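Side-chain contacts in Blr3880 protein (Bradyrhizobium japonicum, PDB 2OOD), which probably catalyses the zinc-dependent hydrolytic deamination of guanine to xanthine and ammonia, a step of purine breakdown: residues F138-S142 / P143-E147; Y193-G197 / R198-A202. All coordinates share one frame; numbering follows the deposited sequence.

Contact 1: F138-S142 / P143-E147; sequences FTSSS and PVATE
S142 caps the first turn of helix 143-156, in a local contact where the loop following barrel strand 132-138 turns into that helix. It illustrates how a serine N-cap serves an amide that the helix itself cannot: S142 OG accepts from V144 N at 3.2 Å, with an N-H...O angle of 143°. The chi1 of 159° turns OG away from its own backbone N and beside its carbonyl carbon, facing the new helix, where it also lies against V144 CG2. S142 O receives a weak, bent bond from A145 N at 3.5 Å, and P143, which follows the cap, has no N-H and so needs no acceptor there. Further back, S140 OG takes a weak bond from S142 N and lies 3.7 Å from the methyl CB of A145. The side chains of T139 and T146 cross nearly perpendicular, and their OG1 atoms are 3.0 Å apart; T139 OG1 is hydrogen-bonded to G163 O of the adjacent strand. Just before T139, the ring of F138 stacks on H81 and H234, two zinc ligands. Around the turn, V144 meets helix 113-129, while P143 and T146 pack on helix 179-193.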
loop_
_atom_site.group_PDB
_atom_site.type_symbol
_atom_site.label_atom_id
_atom_site.label_comp_id
_atom_site.label_asym_id
_atom_site.label_seq_id
_atom_site.Cartn_x
_atom_site.Cartn_y
_atom_site.Cartn_z
ATOM N N PHE A 138 1.158 15.933 15.923
ATOM C CA PHE A 138 2.179 16.958 15.847
ATOM C C PHE A 138 1.444 18.145 15.234
ATOM O O PHE A 138 0.525 17.968 14.435
ATOM C CB PHE A 138 3.310 16.521 14.923
ATOM C CG PHE A 138 4.279 15.576 15.562
ATOM C CD1 PHE A 138 5.351 16.058 16.304
ATOM C CD2 PHE A 138 4.100 14.200 15.462
ATOM C CE1 PHE A 138 6.235 15.180 16.938
ATOM C CE2 PHE A 138 4.976 13.315 16.094
ATOM C CZ PHE A 138 6.041 13.807 16.832
ATOM N N THR A 139 1.835 19.350 15.608
ATOM C CA THR A 139 1.201 20.545 15.081
ATOM C C THR A 139 2.315 21.412 14.506
ATOM O O THR A 139 3.394 20.904 14.199
ATOM C CB THR A 139 0.452 21.279 16.208
ATOM O OG1 THR A 139 1.365 21.606 17.261
ATOM C CG2 THR A 139 -0.638 20.383 16.786
ATOM N N SER A 140 2.069 22.701 14.331
ATOM C CA SER A 140 3.124 23.563 13.823
ATOM C C SER A 140 3.754 24.265 15.023
ATOM O O SER A 140 3.435 23.954 16.174
ATOM C CB SER A 140 2.573 24.590 12.832
ATOM O OG SER A 140 1.627 25.440 13.451
ATOM N N SER A 141 4.653 25.204 14.755
ATOM C CA SER A 141 5.325 25.937 15.817
ATOM C C SER A 141 4.472 27.063 16.392
ATOM O O SER A 141 4.848 27.676 17.389
ATOM C CB SER A 141 6.635 26.501 15.287
ATOM O OG SER A 141 6.418 27.119 14.035
ATOM N N SER A 142 3.330 27.334 15.761
ATOM C CA SER A 142 2.413 28.382 16.209
ATOM C C SER A 142 1.332 27.817 17.123
ATOM O O SER A 142 0.681 26.837 16.786
ATOM C CB SER A 142 1.746 29.043 15.003
ATOM O OG SER A 142 0.542 29.691 15.385
ATOM N N PRO A 143 1.119 28.440 18.290
ATOM C CA PRO A 143 0.093 27.947 19.220
ATOM C C PRO A 143 -1.315 27.851 18.613
ATOM O O PRO A 143 -2.140 27.060 19.076
ATOM C CB PRO A 143 0.165 28.946 20.378
ATOM C CG PRO A 143 1.602 29.360 20.373
ATOM C CD PRO A 143 1.889 29.542 18.892
ATOM N N VAL A 144 -1.577 28.648 17.580
ATOM C CA VAL A 144 -2.879 28.664 16.909
ATOM C C VAL A 144 -3.365 27.261 16.534
ATOM O O VAL A 144 -4.409 26.806 17.010
ATOM C CB VAL A 144 -2.822 29.526 15.624
ATOM C CG1 VAL A 144 -4.162 29.510 14.915
ATOM C CG2 VAL A 144 -2.429 30.942 15.974
ATOM N N ALA A 145 -2.601 26.582 15.680
ATOM C CA ALA A 145 -2.948 25.239 15.238
ATOM C C ALA A 145 -3.247 24.315 16.418
ATOM O O ALA A 145 -4.181 23.516 16.365
ATOM C CB ALA A 145 -1.823 24.668 14.398
ATOM N N THR A 146 -2.461 24.416 17.484
ATOM C CA THR A 146 -2.688 23.575 18.655
ATOM C C THR A 146 -3.996 23.914 19.370
ATOM O O THR A 146 -4.721 23.016 19.810
ATOM C CB THR A 146 -1.534 23.696 19.675
ATOM O OG1 THR A 146 -0.335 23.168 19.100
ATOM C CG2 THR A 146 -1.860 22.918 20.947
ATOM N N GLU A 147 -4.295 25.204 19.492
ATOM C CA GLU A 147 -5.518 25.631 20.164
ATOM C C GLU A 147 -6.736 25.140 19.392
ATOM O O GLU A 147 -7.645 24.546 19.973
ATOM C CB GLU A 147 -5.566 27.154 20.289
ATOM C CG GLU A 147 -4.413 27.753 21.072
ATOM C CD GLU A 147 -4.334 29.264 20.928
ATOM O OE1 GLU A 147 -4.905 29.785 19.948
ATOM O OE2 GLU A 147 -3.692 29.926 21.779
#

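Contact 2: Y193-G197 / R198-A202; sequences YHDKG and RNLYA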
loop_
_atom_site.group_PDB
_atom_site.type_symbol
_atom_site.label_atom_id
_atom_site.label_comp_id
_atom_site.label_asym_id
_atom_site.label_seq_id
_atom_site.Cartn_x
_atom_site.Cartn_y
_atom_site.Cartn_z
ATOM N N TYR A 193 -5.270 23.304 28.365
ATOM C CA TYR A 193 -5.760 22.033 27.856
ATOM C C TYR A 193 -5.428 20.721 28.530
ATOM O O TYR A 193 -6.284 19.837 28.598
ATOM C CB TYR A 193 -5.384 21.930 26.386
ATOM C CG TYR A 193 -5.825 23.131 25.588
ATOM C CD1 TYR A 193 -7.166 23.347 25.303
ATOM C CD2 TYR A 193 -4.899 24.050 25.115
ATOM C CE1 TYR A 193 -7.578 24.448 24.558
ATOM C CE2 TYR A 193 -5.298 25.158 24.368
ATOM C CZ TYR A 193 -6.638 25.350 24.090
ATOM O OH TYR A 193 -7.037 26.432 23.326
ATOM N N HIS A 194 -4.209 20.561 29.025
ATOM C CA HIS A 194 -3.879 19.281 29.626
ATOM C C HIS A 194 -4.869 18.747 30.672
ATOM O O HIS A 194 -5.181 19.405 31.666
ATOM C CB HIS A 194 -2.470 19.285 30.227
ATOM C CG HIS A 194 -2.045 17.936 30.717
ATOM N ND1 HIS A 194 -1.995 16.832 29.890
ATOM C CD2 HIS A 194 -1.749 17.486 31.959
ATOM C CE1 HIS A 194 -1.693 15.763 30.603
ATOM N NE2 HIS A 194 -1.539 16.132 31.862
ATOM N N ASP A 195 -5.352 17.537 30.423
ATOM C CA ASP A 195 -6.270 16.847 31.313
ATOM C C ASP A 195 -7.602 17.550 31.567
ATOM O O ASP A 195 -8.213 17.402 32.634
ATOM C CB ASP A 195 -5.580 16.535 32.643
ATOM C CG ASP A 195 -6.274 15.415 33.405
ATOM O OD1 ASP A 195 -6.646 14.408 32.755
ATOM O OD2 ASP A 195 -6.442 15.530 34.642
ATOM N N LYS A 196 -8.045 18.321 30.581
ATOM C CA LYS A 196 -9.335 18.999 30.655
ATOM C C LYS A 196 -10.183 18.184 29.679
ATOM O O LYS A 196 -9.922 18.187 28.472
ATOM C CB LYS A 196 -9.221 20.441 30.157
ATOM C CG LYS A 196 -8.294 21.332 30.965
ATOM C CD LYS A 196 -8.915 21.725 32.293
ATOM C CE LYS A 196 -8.116 22.844 32.963
ATOM N NZ LYS A 196 -8.050 24.061 32.095
ATOM N N GLY A 197 -11.188 17.480 30.184
ATOM C CA GLY A 197 -11.995 16.667 29.296
ATOM C C GLY A 197 -11.114 15.495 28.914
ATOM O O GLY A 197 -10.414 14.958 29.775
ATOM N N ARG A 198 -11.121 15.098 27.644
ATOM C CA ARG A 198 -10.288 13.980 27.212
ATOM C C ARG A 198 -8.988 14.452 26.555
ATOM O O ARG A 198 -8.272 13.650 25.963
ATOM C CB ARG A 198 -11.054 13.080 26.240
ATOM C CG ARG A 198 -12.353 12.523 26.795
ATOM C CD ARG A 198 -13.100 11.695 25.755
ATOM N NE ARG A 198 -12.581 10.333 25.638
ATOM C CZ ARG A 198 -12.857 9.517 24.626
ATOM N NH1 ARG A 198 -13.643 9.936 23.644
ATOM N NH2 ARG A 198 -12.361 8.284 24.598
ATOM N N ASN A 199 -8.683 15.746 26.653
ATOM C CA ASN A 199 -7.452 16.290 26.072
ATOM C C ASN A 199 -6.210 16.018 26.933
ATOM O O ASN A 199 -6.235 16.222 28.145
ATOM C CB ASN A 199 -7.568 17.804 25.861
ATOM C CG ASN A 199 -8.541 18.174 24.754
ATOM O OD1 ASN A 199 -8.540 17.568 23.685
ATOM N ND2 ASN A 199 -9.366 19.185 25.003
ATOM N N LEU A 200 -5.127 15.572 26.295
ATOM C CA LEU A 200 -3.864 15.281 26.977
ATOM C C LEU A 200 -2.753 16.033 26.253
ATOM O O LEU A 200 -2.695 16.022 25.024
ATOM C CB LEU A 200 -3.587 13.778 26.952
ATOM C CG LEU A 200 -4.641 12.926 27.665
ATOM C CD1 LEU A 200 -4.361 11.461 27.455
ATOM C CD2 LEU A 200 -4.648 13.263 29.144
ATOM N N TYR A 201 -1.875 16.688 27.007
ATOM C CA TYR A 201 -0.797 17.470 26.404
ATOM C C TYR A 201 0.549 16.753 26.293
ATOM O O TYR A 201 0.956 16.030 27.199
ATOM C CB TYR A 201 -0.585 18.761 27.189
ATOM C CG TYR A 201 0.226 19.774 26.427
ATOM C CD1 TYR A 201 -0.370 20.611 25.497
ATOM C CD2 TYR A 201 1.595 19.866 26.599
ATOM C CE1 TYR A 201 0.379 21.517 24.749
ATOM C CE2 TYR A 201 2.357 20.770 25.852
ATOM C CZ TYR A 201 1.740 21.589 24.928
ATOM O OH TYR A 201 2.494 22.458 24.160
ATOM N N ALA A 202 1.256 16.980 25.191
ATOM C CA ALA A 202 2.557 16.358 24.999
ATOM C C ALA A 202 3.622 17.393 24.674
ATOM O O ALA A 202 3.495 18.128 23.693
ATOM C CB ALA A 202 2.485 15.327 23.883
#
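Two successive beta turns, type II from Y193 to K196 and type II' from K196 to N199, bring the chain from helix 179-193 into barrel strand 199-205, and H194 ties this connection to the strand. Its ND1 accepts a hydrogen bond from Y201 N of 2.9 Å, nearly straight at 171° and close to the imidazole plane. With CG anti to the backbone N (chi1 -174°), the ring reaches the strand edge-on to that amide, while its CB packs against Y201 CB at 3.6 Å. On the far side of the ring, NE2 is hydrogen-bonded to D228, so the imidazole is gripped at both nitrogens and its rotation is fixed. The second turn is closed by N199 N, which reaches K196 O at 3.3 Å from well above the carbonyl plane. A weak bond from D195 N to N199 O, 2.8 Å but bent, adds a further link. G197, with a phi of 72°, occupies the first of the two central positions of this type II' turn. Side chains of the turn reach outward: R198 forms salt bridges to E403 and D405, and N199 ND2 is hydrogen-bonded to S154 of helix 143-156. Strand 199-205 runs between the parallel strands 160-166 and 230-234.

The two contacts illustrate both kinds of junction in a TIM-barrel amidohydrolase: contact 1 leads from a strand into a helix, contact 2 from a helix into a strand. They follow in series along the chain, with the rest of helix 143-156, strand 160-166 and most of helix 179-193 between them, and their centres lie about 15 Å apart. They nevertheless touch, E147 CB packing 3.5 Å from Y193 OH, because helices 143-156 and 179-193 lie side by side. Contact 1 is on the catalytic side, the side chain of T139 being about 11 Å from the bound zinc ion, whereas contact 2 lies away from the annotated sites.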